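Side-chain contacts in hydroquinone dioxygenase large subunit (Pseudomonas sp., PDB 4ZXA), which probably works with a small subunit as an Fe2+-dependent, cupin-type dioxygenase that opens the aromatic ring of hydroquinone: residues V74-F79 with F250-F255; F78-V83 with V315-T320. All blocks are in the same frame, centred on the assembly; numbering follows the deposited sequence.

Overall arrangement
From the N terminus, helix 63-75 ends in a turn that leads into strand 82-84, and both contacts start in this one stretch, sharing Phe78 and Phe79. Interaction 1 closes a loop when the chain comes back after 170 residues as 250-255, entering strand 251-257, the neighbour of 82-84 in the large antiparallel sheet. Interaction 2 closes a longer loop, over 231 residues, at 315-320, the end of strand 310-318 in a different sheet; the two loops overlap, 250-255 being passed on the way. The centres lie about 11 Å apart, Val83 packs on Val254 between them, and both meet 4-hydroxybenzonitrile: a pocket assembled from segments distant in sequence.

Interaction 1: V74-F79 with F250-F255; sequences VAWGFF and FILPVF. With H8N (4-hydroxybenzonitrile), chain J.
Trp76 meets Leu252 and Val254 through the far end of its indole, and the contact across the segments is wholly apolar. Leu252 CD1 lies 4.1 Å from Trp76 CH2, at the ring edge and near its plane; the leucine has CG anti to the backbone N (chi1 -180°), which brings CD1 up to the indole. Val254 CG2 approaches Trp76 CZ3 obliquely at 4.1 Å, the two side chains coming from opposite directions.

Trp76 and Leu252 also touch the bound 4-hydroxybenzonitrile. Its CAE sits 3.8 Å from Trp76 CZ2 and 3.9 Å from Leu252 CD1, so indole and methyl touch each other and the ligand ring together. Phe79 receives the nitrile in the plane of its ring, NAA standing 3.7 Å from CE2. Trp76, Phe79 and Leu252 are all pocket residues, which is consistent with a site for an aromatic substrate such as hydroquinone.

Backbone bonds set the two aromatic residues in place: a Schellman motif at Gly77 ends the helix, and Phe79 N bonds Trp76 O at 3.1 Å in a type I' turn. A weak bond joins Trp76 NE1 to Asn231. Val254 also packs on Ala69 of helix 63-75, while the backbone of Leu252 pairs with Gly305 of strand 301-307.

Interaction 2: F78-V83 with V315-T320; sequences FFYGWV and VWENAT. With H8N (4-hydroxybenzonitrile), chain J.
Tyr80 and Glu317 face each other across well-separated backbones, the nearest CA atoms being those of Tyr80 and Ala319, 10.9 Å apart, so side chains alone span the gap. Both reach into it, Tyr80 with its long phenol and Glu317 with a chain extended about CB-CG (chi2 -178°). Glu317 OE1 stands 4.3 Å from Tyr80 OH, too long for a hydrogen bond. Glu317 OE2 lies 4.3 Å from Phe79 CE1, at the ring edge and near its plane. On the pocket side of the same strand, Val315 CG2 comes within 4.1 Å of CAD of 4-hydroxybenzonitrile. With an alanine in place of Phe79 the ring would be gone, and the nitrile and Glu317 OE2 would probably each lose the ring edge beside them. Tyr80 O is hydrogen-bonded to NE2 of His256, a cadmium ligand whose ring also meets Phe79, so the segment lies next to the metal site.

Where the strand ends, Asn318 OD1 accepts two bonds from Thr320, from N at 3.2 Å and from OG1 at 2.7 Å. The first makes an Asx turn. The other amide atom, ND2, bonds Asn58 of the small subunit.

Chemically the contact is loose and near the surface: a carboxylate beside the C-H edge of one ring and a phenol hydroxyl beyond bonding distance would be expected to give at most a weak electrostatic attraction.

Interaction 1: V74-F79 with F250-F255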
# COMPACT_ATOMS: atom_id res chain seq x y z
N VAL E 74 -15.82 -8.23 8.01
CA VAL E 74 -16.47 -9.15 8.93
C VAL E 74 -17.23 -8.40 10.01
O VAL E 74 -18.35 -8.77 10.35
CB VAL E 74 -15.47 -10.11 9.59
CG1 VAL E 74 -16.03 -10.63 10.91
CG2 VAL E 74 -15.15 -11.25 8.65
N ALA E 75 -16.61 -7.34 10.53
CA ALA E 75 -17.19 -6.58 11.62
C ALA E 75 -18.42 -5.82 11.13
O ALA E 75 -19.35 -5.58 11.90
CB ALA E 75 -16.17 -5.62 12.22
N TRP E 76 -18.41 -5.43 9.86
CA TRP E 76 -19.49 -4.62 9.29
C TRP E 76 -20.59 -5.48 8.67
O TRP E 76 -21.57 -4.95 8.16
CB TRP E 76 -18.95 -3.66 8.22
CG TRP E 76 -17.90 -2.72 8.69
CD1 TRP E 76 -17.56 -2.45 9.99
CD2 TRP E 76 -17.02 -1.93 7.88
NE1 TRP E 76 -16.54 -1.53 10.03
CE2 TRP E 76 -16.18 -1.20 8.75
CE3 TRP E 76 -16.85 -1.77 6.50
CZ2 TRP E 76 -15.21 -0.32 8.28
CZ3 TRP E 76 -15.89 -0.91 6.04
CH2 TRP E 76 -15.08 -0.19 6.93
N GLY E 77 -20.41 -6.79 8.68
CA GLY E 77 -21.39 -7.67 8.06
C GLY E 77 -21.47 -7.41 6.57
O GLY E 77 -22.53 -7.52 5.95
N PHE E 78 -20.32 -7.06 5.99
CA PHE E 78 -20.19 -6.78 4.56
C PHE E 78 -20.77 -5.44 4.15
O PHE E 78 -20.84 -5.12 2.96
CB PHE E 78 -20.70 -7.96 3.71
CG PHE E 78 -19.94 -9.23 3.97
CD1 PHE E 78 -18.67 -9.41 3.43
CD2 PHE E 78 -20.47 -10.22 4.79
CE1 PHE E 78 -17.93 -10.58 3.68
CE2 PHE E 78 -19.75 -11.38 5.05
CZ PHE E 78 -18.48 -11.56 4.49
N PHE E 79 -21.17 -4.64 5.13
CA PHE E 79 -21.47 -3.24 4.90
C PHE E 79 -22.56 -3.09 3.83
O PHE E 79 -23.54 -3.84 3.83
CB PHE E 79 -20.19 -2.52 4.47
CG PHE E 79 -20.16 -1.06 4.85
CD1 PHE E 79 -21.01 -0.56 5.81
CD2 PHE E 79 -19.27 -0.19 4.23
CE1 PHE E 79 -20.98 0.80 6.16
CE2 PHE E 79 -19.24 1.16 4.57
CZ PHE E 79 -20.09 1.66 5.53
N PHE E 250 -4.82 6.77 10.61
CA PHE E 250 -4.19 6.26 9.40
C PHE E 250 -5.14 6.25 8.20
O PHE E 250 -5.73 7.27 7.86
CB PHE E 250 -3.64 4.85 9.65
CG PHE E 250 -2.65 4.40 8.63
CD1 PHE E 250 -1.66 5.25 8.18
CD2 PHE E 250 -2.70 3.11 8.11
CE1 PHE E 250 -0.74 4.83 7.25
CE2 PHE E 250 -1.78 2.70 7.17
CZ PHE E 250 -0.80 3.56 6.74
N ILE E 251 -5.24 5.11 7.53
CA ILE E 251 -6.04 4.98 6.33
C ILE E 251 -7.21 4.01 6.45
O ILE E 251 -7.04 2.90 6.94
CB ILE E 251 -5.17 4.50 5.14
CG1 ILE E 251 -3.87 5.29 5.07
CG2 ILE E 251 -5.94 4.60 3.83
CD1 ILE E 251 -2.88 4.73 4.09
N LEU E 252 -8.39 4.43 6.00
CA LEU E 252 -9.53 3.51 5.90
C LEU E 252 -9.05 2.21 5.23
O LEU E 252 -8.54 2.22 4.12
CB LEU E 252 -10.65 4.15 5.07
CG LEU E 252 -11.92 3.31 4.87
CD1 LEU E 252 -12.64 3.05 6.19
CD2 LEU E 252 -12.86 3.96 3.86
N PRO E 253 -9.19 1.08 5.93
CA PRO E 253 -8.60 -0.18 5.45
C PRO E 253 -9.16 -0.72 4.10
O PRO E 253 -8.66 -1.71 3.60
CB PRO E 253 -8.89 -1.16 6.60
CG PRO E 253 -9.04 -0.28 7.82
CD PRO E 253 -9.72 0.95 7.30
N VAL E 254 -10.16 -0.06 3.54
CA VAL E 254 -10.70 -0.43 2.25
C VAL E 254 -11.00 0.84 1.51
O VAL E 254 -11.08 1.89 2.12
CB VAL E 254 -12.05 -1.21 2.38
CG1 VAL E 254 -11.83 -2.55 3.04
CG2 VAL E 254 -13.09 -0.39 3.16
N PHE E 255 -11.19 0.76 0.20
CA PHE E 255 -11.92 1.84 -0.46
C PHE E 255 -13.36 1.40 -0.76
O PHE E 255 -13.62 0.27 -1.20
CB PHE E 255 -11.19 2.49 -1.65
CG PHE E 255 -11.09 1.64 -2.89
CD1 PHE E 255 -9.94 0.89 -3.16
CD2 PHE E 255 -12.13 1.64 -3.84
CE1 PHE E 255 -9.82 0.13 -4.34
CE2 PHE E 255 -12.04 0.86 -5.02
CZ PHE E 255 -10.88 0.11 -5.28
NAA H8N J . -17.82 4.44 3.73
CAC H8N J . -17.36 4.43 4.78
CAI H8N J . -16.77 4.47 6.15
CAF H8N J . -16.39 5.70 6.67
CAD H8N J . -15.83 5.78 7.94
CAH H8N J . -15.67 4.61 8.65
OAB H8N J . -15.10 4.67 9.90
CAE H8N J . -16.04 3.37 8.14
CAG H8N J . -16.61 3.30 6.87

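Interaction 2: F78-V83 with V315-T320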
# COMPACT_ATOMS: atom_id res chain seq x y z
N PHE E 78 -20.32 -7.06 5.99
CA PHE E 78 -20.19 -6.78 4.56
C PHE E 78 -20.77 -5.44 4.15
O PHE E 78 -20.84 -5.12 2.96
CB PHE E 78 -20.70 -7.96 3.71
CG PHE E 78 -19.94 -9.23 3.97
CD1 PHE E 78 -18.67 -9.41 3.43
CD2 PHE E 78 -20.47 -10.22 4.79
CE1 PHE E 78 -17.93 -10.58 3.68
CE2 PHE E 78 -19.75 -11.38 5.05
CZ PHE E 78 -18.48 -11.56 4.49
N PHE E 79 -21.17 -4.64 5.13
CA PHE E 79 -21.47 -3.24 4.90
C PHE E 79 -22.56 -3.09 3.83
O PHE E 79 -23.54 -3.84 3.83
CB PHE E 79 -20.19 -2.52 4.47
CG PHE E 79 -20.16 -1.06 4.85
CD1 PHE E 79 -21.01 -0.56 5.81
CD2 PHE E 79 -19.27 -0.19 4.23
CE1 PHE E 79 -20.98 0.80 6.16
CE2 PHE E 79 -19.24 1.16 4.57
CZ PHE E 79 -20.09 1.66 5.53
N TYR E 80 -22.39 -2.11 2.95
CA TYR E 80 -23.31 -1.86 1.84
C TYR E 80 -22.45 -1.67 0.62
O TYR E 80 -21.28 -1.32 0.75
CB TYR E 80 -24.11 -0.57 2.06
CG TYR E 80 -24.82 -0.56 3.37
CD1 TYR E 80 -26.05 -1.18 3.50
CD2 TYR E 80 -24.24 0.01 4.49
CE1 TYR E 80 -26.70 -1.20 4.72
CE2 TYR E 80 -24.88 -0.01 5.72
CZ TYR E 80 -26.12 -0.61 5.82
OH TYR E 80 -26.76 -0.63 7.04
N GLY E 81 -23.01 -1.85 -0.56
CA GLY E 81 -22.24 -1.59 -1.78
C GLY E 81 -20.95 -2.40 -1.86
O GLY E 81 -20.92 -3.57 -1.46
N TRP E 82 -19.90 -1.78 -2.38
CA TRP E 82 -18.66 -2.50 -2.68
C TRP E 82 -17.57 -2.19 -1.67
O TRP E 82 -17.14 -1.04 -1.53
CB TRP E 82 -18.15 -2.15 -4.07
CG TRP E 82 -19.03 -2.53 -5.22
CD1 TRP E 82 -18.81 -3.50 -6.15
CD2 TRP E 82 -20.28 -1.91 -5.58
NE1 TRP E 82 -19.84 -3.54 -7.06
CE2 TRP E 82 -20.75 -2.57 -6.73
CE3 TRP E 82 -21.04 -0.87 -5.04
CZ2 TRP E 82 -21.96 -2.22 -7.36
CZ3 TRP E 82 -22.24 -0.53 -5.66
CH2 TRP E 82 -22.68 -1.20 -6.81
N VAL E 83 -17.10 -3.22 -0.97
CA VAL E 83 -15.99 -3.09 -0.05
C VAL E 83 -14.72 -3.65 -0.74
O VAL E 83 -14.59 -4.85 -0.94
CB VAL E 83 -16.28 -3.86 1.23
CG1 VAL E 83 -15.10 -3.77 2.19
CG2 VAL E 83 -17.58 -3.36 1.88
N VAL E 315 -20.53 9.21 11.66
CA VAL E 315 -21.17 8.66 10.46
C VAL E 315 -22.67 8.53 10.73
O VAL E 315 -23.11 7.84 11.66
CB VAL E 315 -20.59 7.27 10.05
CG1 VAL E 315 -21.26 6.77 8.76
CG2 VAL E 315 -19.07 7.34 9.89
N TRP E 316 -23.47 9.22 9.93
CA TRP E 316 -24.90 9.23 10.16
C TRP E 316 -25.59 8.28 9.17
O TRP E 316 -25.65 8.53 7.97
CB TRP E 316 -25.43 10.65 10.03
CG TRP E 316 -26.92 10.79 10.12
CD1 TRP E 316 -27.77 10.12 10.97
CD2 TRP E 316 -27.73 11.67 9.34
NE1 TRP E 316 -29.07 10.54 10.75
CE2 TRP E 316 -29.07 11.49 9.76
CE3 TRP E 316 -27.46 12.58 8.32
CZ2 TRP E 316 -30.12 12.19 9.19
CZ3 TRP E 316 -28.52 13.28 7.75
CH2 TRP E 316 -29.83 13.08 8.19
N GLU E 317 -26.12 7.18 9.68
CA GLU E 317 -26.66 6.14 8.83
C GLU E 317 -28.17 6.14 8.81
O GLU E 317 -28.82 6.66 9.73
CB GLU E 317 -26.14 4.77 9.27
CG GLU E 317 -24.67 4.54 8.94
CD GLU E 317 -24.20 3.15 9.34
OE1 GLU E 317 -25.06 2.32 9.72
OE2 GLU E 317 -22.97 2.90 9.31
N ASN E 318 -28.72 5.53 7.77
CA ASN E 318 -30.16 5.41 7.59
C ASN E 318 -30.50 3.94 7.35
O ASN E 318 -30.25 3.40 6.28
CB ASN E 318 -30.62 6.27 6.41
CG ASN E 318 -32.13 6.19 6.19
OD1 ASN E 318 -32.83 5.45 6.88
ND2 ASN E 318 -32.62 6.96 5.23
N ALA E 319 -31.09 3.30 8.35
CA ALA E 319 -31.30 1.86 8.33
C ALA E 319 -32.64 1.43 7.70
O ALA E 319 -33.14 0.34 7.99
CB ALA E 319 -31.17 1.31 9.74
N THR E 320 -33.20 2.28 6.85
CA THR E 320 -34.43 1.96 6.14
C THR E 320 -34.23 0.86 5.08
O THR E 320 -33.40 1.00 4.17
CB THR E 320 -35.00 3.23 5.47
OG1 THR E 320 -35.24 4.25 6.46
CG2 THR E 320 -36.29 2.90 4.73
NAA H8N J . -17.82 4.44 3.73
CAC H8N J . -17.36 4.43 4.78
CAI H8N J . -16.77 4.47 6.15
CAF H8N J . -16.39 5.70 6.67
CAD H8N J . -15.83 5.78 7.94
CAH H8N J . -15.67 4.61 8.65
OAB H8N J . -15.10 4.67 9.90
CAE H8N J . -16.04 3.37 8.14
CAG H8N J . -16.61 3.30 6.87